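Local atomic coordinates of putative peptide ABC-transport system periplasmic peptide-binding protein (Campylobacter jejuni, PDB entry 4OEV), a protein that binds nickel outside the cytoplasm, here together with an oxalate ion, and probably delivers it to an ABC-type importer. Residues A[400-404]-A[405-409]; A[434-437]-A[438-442]. All coordinates share one frame; numbering follows the deposited sequence.

Contact 1 (A[400-404]-A[405-409]); sequences SSQDS and ALNDE
The side chain of N407 reaches back over the turn and ties it to the preceding 3-10 segment. CG of N407 is anti to the backbone N (chi1 -174°), which aims the amide at S401. N407 ND2 donates to S401 O at 3.0 Å, and the acceptor lies close to the plane of the N407 amide. The other end of the same amide faces forward. N407 OD1 accepts from E409 N at 3.0 Å, forming an Asx turn, with the donor above the carbonyl plane. One flat group therefore fixes backbone on both sides of itself.

D403 organises the bend. D403 O takes two backbone bonds, from N407 N at 2.9 Å and from L406 N at 3.1 Å. The second closes a type I beta turn with S404 and A405 at its corners. The D403 carboxylate swings alongside its own carbonyl (chi1 -172°). Its OD1 accepts from A405 N at 3.0 Å, on the anti side and somewhat out of the carboxylate plane. This is a second Asx turn, laid over the beta turn. H415 also bonds to OD1, and H417 bonds to OD2.

Q402 runs beside N407 and points the same way, with the two amide planes 79° apart. Q402 NE2 and N407 ND2 are two donors at 3.1 Å and do not bond. Each has its own acceptor. Q402 NE2 reaches S401 OG at 3.2 Å, an oxygen also bonded to E399. A water donates to both Q402 OE1 and E409 O, so it joins the two segments.

Side-chain amides, a carboxylate and the doubly bonded D403 carbonyl thus hold the loop together. With donors at both oxygens, the buried D403 carboxylate is well placed to stay ionised, and it may raise the pKa of H415 and H417.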
ATOM      1  N   SER A 400      -6.731 -16.837  -0.134  1.00 25.45           N
ATOM      2  CA  SER A 400      -6.058 -17.968   0.521  1.00 23.31           C
ATOM      3  C   SER A 400      -4.688 -18.291  -0.006  1.00 24.63           C
ATOM      4  O   SER A 400      -3.803 -18.628   0.773  1.00 22.54           O
ATOM      5  CB  SER A 400      -6.869 -19.279   0.352  1.00 31.54           C
ATOM      6  OG  SER A 400      -7.899 -19.315   1.315  1.00 36.08           O
ATOM      7  N   SER A 401      -4.485 -18.250  -1.344  1.00 24.11           N
ATOM      8  CA  SER A 401      -3.186 -18.622  -1.884  1.00 29.67           C
ATOM      9  C   SER A 401      -2.082 -17.601  -1.556  1.00 28.09           C
ATOM     10  O   SER A 401      -0.892 -17.810  -1.864  1.00 28.12           O
ATOM     11  CB  SER A 401      -3.239 -18.830  -3.420  1.00 30.80           C
ATOM     12  OG  SER A 401      -3.522 -17.601  -4.100  1.00 32.73           O
ATOM     13  N   GLN A 402      -2.479 -16.500  -0.954  1.00 30.56           N
ATOM     14  CA  GLN A 402      -1.569 -15.397  -0.661  1.00 30.52           C
ATOM     15  C   GLN A 402      -1.214 -15.356   0.818  1.00 32.04           C
ATOM     16  O   GLN A 402      -0.575 -14.413   1.285  1.00 27.79           O
ATOM     17  CB  GLN A 402      -2.252 -14.101  -1.115  1.00 28.59           C
ATOM     18  CG  GLN A 402      -2.665 -14.199  -2.553  1.00 29.19           C
ATOM     19  CD  GLN A 402      -1.481 -14.238  -3.468  1.00 25.40           C
ATOM     20  OE1 GLN A 402      -0.644 -13.357  -3.386  1.00 27.70           O
ATOM     21  NE2 GLN A 402      -1.394 -15.268  -4.378  1.00 24.02           N
ATOM     22  N   ASP A 403      -1.630 -16.400   1.544  1.00 26.52           N
ATOM     23  CA  ASP A 403      -1.129 -16.684   2.853  1.00 26.17           C
ATOM     24  C   ASP A 403       0.391 -16.688   2.840  1.00 25.27           C
ATOM     25  O   ASP A 403       1.008 -17.408   2.045  1.00 27.30           O
ATOM     26  CB  ASP A 403      -1.690 -18.052   3.325  1.00 28.84           C
ATOM     27  CG  ASP A 403      -1.387 -18.369   4.793  1.00 31.00           C
ATOM     28  OD1 ASP A 403      -0.336 -17.952   5.348  1.00 30.52           O
ATOM     29  OD2 ASP A 403      -2.232 -19.095   5.380  1.00 29.33           O
ATOM     30  N   SER A 404       1.000 -15.842   3.672  1.00 22.19           N
ATOM     31  CA  SER A 404       2.450 -15.638   3.598  1.00 23.26           C
ATOM     32  C   SER A 404       3.273 -16.760   4.183  1.00 26.17           C
ATOM     33  O   SER A 404       4.521 -16.748   4.037  1.00 28.98           O
ATOM     34  CB  SER A 404       2.834 -14.312   4.235  1.00 25.95           C
ATOM     35  OG  SER A 404       2.573 -14.264   5.632  1.00 27.39           O
ATOM     36  N   ALA A 405       2.632 -17.705   4.890  1.00 27.08           N
ATOM     37  CA  ALA A 405       3.378 -18.873   5.367  1.00 29.90           C
ATOM     38  C   ALA A 405       3.656 -19.815   4.188  1.00 30.09           C
ATOM     39  O   ALA A 405       4.603 -20.594   4.232  1.00 31.72           O
ATOM     40  CB  ALA A 405       2.609 -19.644   6.505  1.00 32.59           C
ATOM     41  N   LEU A 406       2.837 -19.715   3.137  1.00 26.03           N
ATOM     42  CA  LEU A 406       3.014 -20.566   1.942  1.00 32.82           C
ATOM     43  C   LEU A 406       3.639 -19.812   0.736  1.00 32.41           C
ATOM     44  O   LEU A 406       4.501 -20.322   0.014  1.00 37.02           O
ATOM     45  CB  LEU A 406       1.639 -21.081   1.567  1.00 35.74           C
ATOM     46  CG  LEU A 406       1.439 -21.736   0.224  1.00 35.20           C
ATOM     47  CD1 LEU A 406       1.881 -23.149   0.360  1.00 37.16           C
ATOM     48  CD2 LEU A 406      -0.050 -21.588  -0.193  1.00 53.38           C
ATOM     49  N   ASN A 407       3.319 -18.532   0.640  1.00 29.82           N
ATOM     50  CA  ASN A 407       3.610 -17.730  -0.553  1.00 26.37           C
ATOM     51  C   ASN A 407       4.537 -16.608  -0.130  1.00 27.94           C
ATOM     52  O   ASN A 407       4.104 -15.686   0.554  1.00 27.42           O
ATOM     53  CB  ASN A 407       2.269 -17.170  -1.094  1.00 28.36           C
ATOM     54  CG  ASN A 407       2.432 -16.431  -2.422  1.00 30.86           C
ATOM     55  OD1 ASN A 407       3.548 -16.048  -2.780  1.00 26.32           O
ATOM     56  ND2 ASN A 407       1.307 -16.150  -3.102  1.00 25.82           N
ATOM     57  N   ASP A 408       5.806 -16.680  -0.514  1.00 32.11           N
ATOM     58  CA  ASP A 408       6.757 -15.654  -0.104  1.00 36.62           C
ATOM     59  C   ASP A 408       6.352 -14.239  -0.537  1.00 35.84           C
ATOM     60  O   ASP A 408       6.736 -13.257   0.098  1.00 37.74           O
ATOM     61  CB  ASP A 408       8.153 -15.939  -0.664  1.00 39.82           C
ATOM     62  CG  ASP A 408       8.810 -17.161  -0.026  1.00 40.34           C
ATOM     63  OD1 ASP A 408       8.290 -17.688   0.970  1.00 38.48           O
ATOM     64  OD2 ASP A 408       9.865 -17.584  -0.531  1.00 41.57           O
ATOM     65  N   GLU A 409       5.506 -14.123  -1.548  1.00 33.39           N
ATOM     66  CA  GLU A 409       5.083 -12.804  -2.003  1.00 31.06           C
ATOM     67  C   GLU A 409       3.613 -12.553  -1.694  1.00 30.40           C
ATOM     68  O   GLU A 409       2.992 -11.633  -2.238  1.00 30.53           O
ATOM     69  CB  GLU A 409       5.405 -12.653  -3.526  1.00 34.33           C
ATOM     70  CG  GLU A 409       6.900 -12.570  -3.783  1.00 34.44           C
ATOM     71  CD  GLU A 409       7.616 -13.937  -3.845  1.00 39.28           C
ATOM     72  OE1 GLU A 409       7.189 -14.822  -4.629  1.00 41.02           O
ATOM     73  OE2 GLU A 409       8.635 -14.118  -3.143  1.00 41.05           O
TER
HETATM   74  O   HOH W   1       1.948 -12.633  -4.453  1.00 25.91           O
HETATM   75  O   HOH W   2       6.506 -18.378   2.853  1.00 45.45           O

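Contact 2 (A[434-437]-A[438-442]); sequences LEER and KKYYK
R437 and Y441 lie side by side, one helical turn apart, with their long side chains pointing the same way. The R437 chain bends at chi3 (87°), bringing the guanidinium to the hydroxyl end of the tyrosine. R437 NH2 lies 2.9 Å from Y441 OH, at the edge of the ring and in its plane. The guanidinium and ring planes are 58° apart, so the two groups do not stack. The charged end of R437 is held from outside the two segments: NH1 makes a salt bridge to D389, and NE bonds to A428 O of helix 419-429. Y441 also packs on that helix, against L425 and A428.

K438 is extended beyond CG and passes L434 at an angle. Its aliphatic part does the touching: K438 CE is 4.0 Å from L434 CG. K438 CG also sits 3.4 Å from L434 O, the carbonyl that accepts from K438 N.

E436 sends an extended chain along the Y440 side chain. E436 OE1 is 3.3 Å from Y440 OH, with the carboxylate and ring planes 59° apart.

Backbone bonds from residue i+4 to residue i make this a regular alpha-helical start. The salt bridge to D389 probably balances the R437 charge and joins the first turns to the loop before helix 395-398. The carboxylates of E435 and E436 stand near the helix N terminus, where negative charge is probably favourable.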
ATOM      1  N   LEU A 434     -18.460  -3.617 -15.483  1.00 52.23           N
ATOM      2  CA  LEU A 434     -18.296  -2.879 -14.227  1.00 50.66           C
ATOM      3  C   LEU A 434     -19.352  -3.261 -13.193  1.00 53.19           C
ATOM      4  O   LEU A 434     -19.017  -3.514 -12.037  1.00 51.45           O
ATOM      5  CB  LEU A 434     -18.356  -1.373 -14.479  1.00 50.57           C
ATOM      6  CG  LEU A 434     -18.158  -0.342 -13.354  1.00 48.97           C
ATOM      7  CD1 LEU A 434     -16.838  -0.482 -12.657  1.00 49.08           C
ATOM      8  CD2 LEU A 434     -18.337   1.081 -13.860  1.00 52.80           C
ATOM      9  N   GLU A 435     -20.608  -3.404 -13.626  1.00 56.28           N
ATOM     10  CA  GLU A 435     -21.701  -3.671 -12.686  1.00 56.68           C
ATOM     11  C   GLU A 435     -21.585  -5.070 -12.079  1.00 54.48           C
ATOM     12  O   GLU A 435     -21.898  -5.304 -10.895  1.00 51.42           O
ATOM     13  CB  GLU A 435     -23.045  -3.520 -13.391  1.00 61.21           C
ATOM     14  CG  GLU A 435     -23.483  -2.083 -13.554  1.00 66.35           C
ATOM     15  CD  GLU A 435     -22.610  -1.320 -14.563  1.00 69.91           C
ATOM     16  OE1 GLU A 435     -22.073  -0.240 -14.195  1.00 72.30           O
ATOM     17  OE2 GLU A 435     -22.466  -1.806 -15.718  1.00 68.86           O
ATOM     18  N   GLU A 436     -21.122  -5.995 -12.897  1.00 55.05           N
ATOM     19  CA  GLU A 436     -20.838  -7.328 -12.422  1.00 53.44           C
ATOM     20  C   GLU A 436     -19.723  -7.296 -11.389  1.00 49.77           C
ATOM     21  O   GLU A 436     -19.839  -7.928 -10.335  1.00 48.83           O
ATOM     22  CB  GLU A 436     -20.444  -8.232 -13.592  1.00 53.83           C
ATOM     23  CG  GLU A 436     -21.562  -9.047 -14.128  1.00 58.71           C
ATOM     24  CD  GLU A 436     -21.062 -10.201 -14.964  1.00 61.36           C
ATOM     25  OE1 GLU A 436     -20.925 -11.318 -14.406  1.00 65.16           O
ATOM     26  OE2 GLU A 436     -20.786  -9.993 -16.157  1.00 63.74           O
ATOM     27  N   ARG A 437     -18.653  -6.560 -11.695  1.00 49.62           N
ATOM     28  CA  ARG A 437     -17.529  -6.382 -10.772  1.00 48.45           C
ATOM     29  C   ARG A 437     -18.028  -5.873  -9.423  1.00 45.93           C
ATOM     30  O   ARG A 437     -17.663  -6.391  -8.370  1.00 42.34           O
ATOM     31  CB  ARG A 437     -16.500  -5.378 -11.325  1.00 48.84           C
ATOM     32  CG  ARG A 437     -15.596  -5.874 -12.452  1.00 48.01           C
ATOM     33  CD  ARG A 437     -14.306  -5.051 -12.528  1.00 46.04           C
ATOM     34  NE  ARG A 437     -13.254  -5.582 -11.637  1.00 41.75           N
ATOM     35  CZ  ARG A 437     -12.081  -4.978 -11.405  1.00 39.55           C
ATOM     36  NH1 ARG A 437     -11.799  -3.821 -11.999  1.00 41.15           N
ATOM     37  NH2 ARG A 437     -11.181  -5.531 -10.595  1.00 39.94           N
ATOM     38  N   LYS A 438     -18.912  -4.879  -9.465  1.00 45.86           N
ATOM     39  CA  LYS A 438     -19.411  -4.312  -8.230  1.00 45.76           C
ATOM     40  C   LYS A 438     -20.171  -5.370  -7.429  1.00 45.77           C
ATOM     41  O   LYS A 438     -20.050  -5.423  -6.212  1.00 43.62           O
ATOM     42  CB  LYS A 438     -20.281  -3.113  -8.529  1.00 47.94           C
ATOM     43  CG  LYS A 438     -19.477  -1.965  -9.070  1.00 46.06           C
ATOM     44  CD  LYS A 438     -20.305  -0.718  -9.127  1.00 48.13           C
ATOM     45  CE  LYS A 438     -19.486   0.409  -9.668  1.00 47.40           C
ATOM     46  NZ  LYS A 438     -20.353   1.569 -10.028  1.00 53.26           N
ATOM     47  N   LYS A 439     -20.899  -6.237  -8.129  1.00 46.97           N
ATOM     48  CA  LYS A 439     -21.654  -7.314  -7.487  1.00 44.80           C
ATOM     49  C   LYS A 439     -20.738  -8.250  -6.716  1.00 41.59           C
ATOM     50  O   LYS A 439     -21.018  -8.597  -5.573  1.00 42.03           O
ATOM     51  CB  LYS A 439     -22.448  -8.108  -8.515  1.00 46.80           C
ATOM     52  CG  LYS A 439     -23.294  -9.217  -7.932  1.00 48.27           C
ATOM     53  CD  LYS A 439     -23.569 -10.302  -9.001  1.00 50.55           C
ATOM     54  CE  LYS A 439     -24.128 -11.612  -8.386  1.00 60.27           C
ATOM     55  NZ  LYS A 439     -23.366 -12.186  -7.208  1.00 56.55           N
ATOM     56  N   TYR A 440     -19.653  -8.662  -7.344  1.00 41.19           N
ATOM     57  CA  TYR A 440     -18.699  -9.570  -6.728  1.00 41.71           C
ATOM     58  C   TYR A 440     -17.950  -8.912  -5.553  1.00 38.66           C
ATOM     59  O   TYR A 440     -17.686  -9.547  -4.511  1.00 35.83           O
ATOM     60  CB  TYR A 440     -17.745 -10.055  -7.799  1.00 43.16           C
ATOM     61  CG  TYR A 440     -18.444 -10.901  -8.857  1.00 47.40           C
ATOM     62  CD1 TYR A 440     -19.457 -11.805  -8.512  1.00 50.21           C
ATOM     63  CD2 TYR A 440     -18.091 -10.797 -10.190  1.00 47.67           C
ATOM     64  CE1 TYR A 440     -20.086 -12.605  -9.487  1.00 51.68           C
ATOM     65  CE2 TYR A 440     -18.718 -11.576 -11.170  1.00 51.22           C
ATOM     66  CZ  TYR A 440     -19.699 -12.472 -10.811  1.00 53.78           C
ATOM     67  OH  TYR A 440     -20.294 -13.219 -11.791  1.00 58.41           O
ATOM     68  N   TYR A 441     -17.608  -7.634  -5.716  1.00 36.58           N
ATOM     69  CA  TYR A 441     -16.995  -6.897  -4.603  1.00 33.77           C
ATOM     70  C   TYR A 441     -18.011  -6.783  -3.479  1.00 34.62           C
ATOM     71  O   TYR A 441     -17.639  -6.881  -2.330  1.00 34.43           O
ATOM     72  CB  TYR A 441     -16.495  -5.502  -5.072  1.00 36.04           C
ATOM     73  CG  TYR A 441     -15.227  -5.675  -5.836  1.00 35.69           C
ATOM     74  CD1 TYR A 441     -14.183  -6.396  -5.272  1.00 36.52           C
ATOM     75  CD2 TYR A 441     -15.098  -5.232  -7.153  1.00 36.87           C
ATOM     76  CE1 TYR A 441     -13.032  -6.622  -5.952  1.00 36.20           C
ATOM     77  CE2 TYR A 441     -13.943  -5.465  -7.855  1.00 35.67           C
ATOM     78  CZ  TYR A 441     -12.905  -6.150  -7.237  1.00 35.55           C
ATOM     79  OH  TYR A 441     -11.737  -6.406  -7.881  1.00 34.36           O
ATOM     80  N   LYS A 442     -19.314  -6.655  -3.794  1.00 38.19           N
ATOM     81  CA  LYS A 442     -20.286  -6.702  -2.700  1.00 39.61           C
ATOM     82  C   LYS A 442     -20.268  -8.063  -1.983  1.00 39.09           C
ATOM     83  O   LYS A 442     -20.246  -8.116  -0.745  1.00 37.58           O
ATOM     84  CB  LYS A 442     -21.693  -6.382  -3.205  1.00 41.31           C
ATOM     85  CG  LYS A 442     -22.760  -6.435  -2.115  1.00 43.80           C
ATOM     86  CD  LYS A 442     -24.154  -6.479  -2.722  1.00 48.43           C
ATOM     87  CE  LYS A 442     -25.241  -6.120  -1.725  1.00 49.69           C
ATOM     88  NZ  LYS A 442     -25.539  -7.224  -0.741  1.00 51.14           N
TER

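Both contacts are local and come in series along the chain, contact 1 first. Contacts 1 and 2 have centres 25 Å apart and nearest atoms about 13 Å apart, without touching. Contact 1 shapes the loop between helices 395-398 and 419-429. Contact 2 forms the first turns of helix 434-450. Helix 419-429 lies between them in sequence and relates to both: D422 bonds to S400 N, while L425 and A428 meet Y441. The loop is nearer the chain centre, and the S404 side chain is about 10 Å from the bound oxalate, too far to touch it. Contact 2 is more peripheral, 22 Å from the centre, and is local contact along one helix, away from the nickel site.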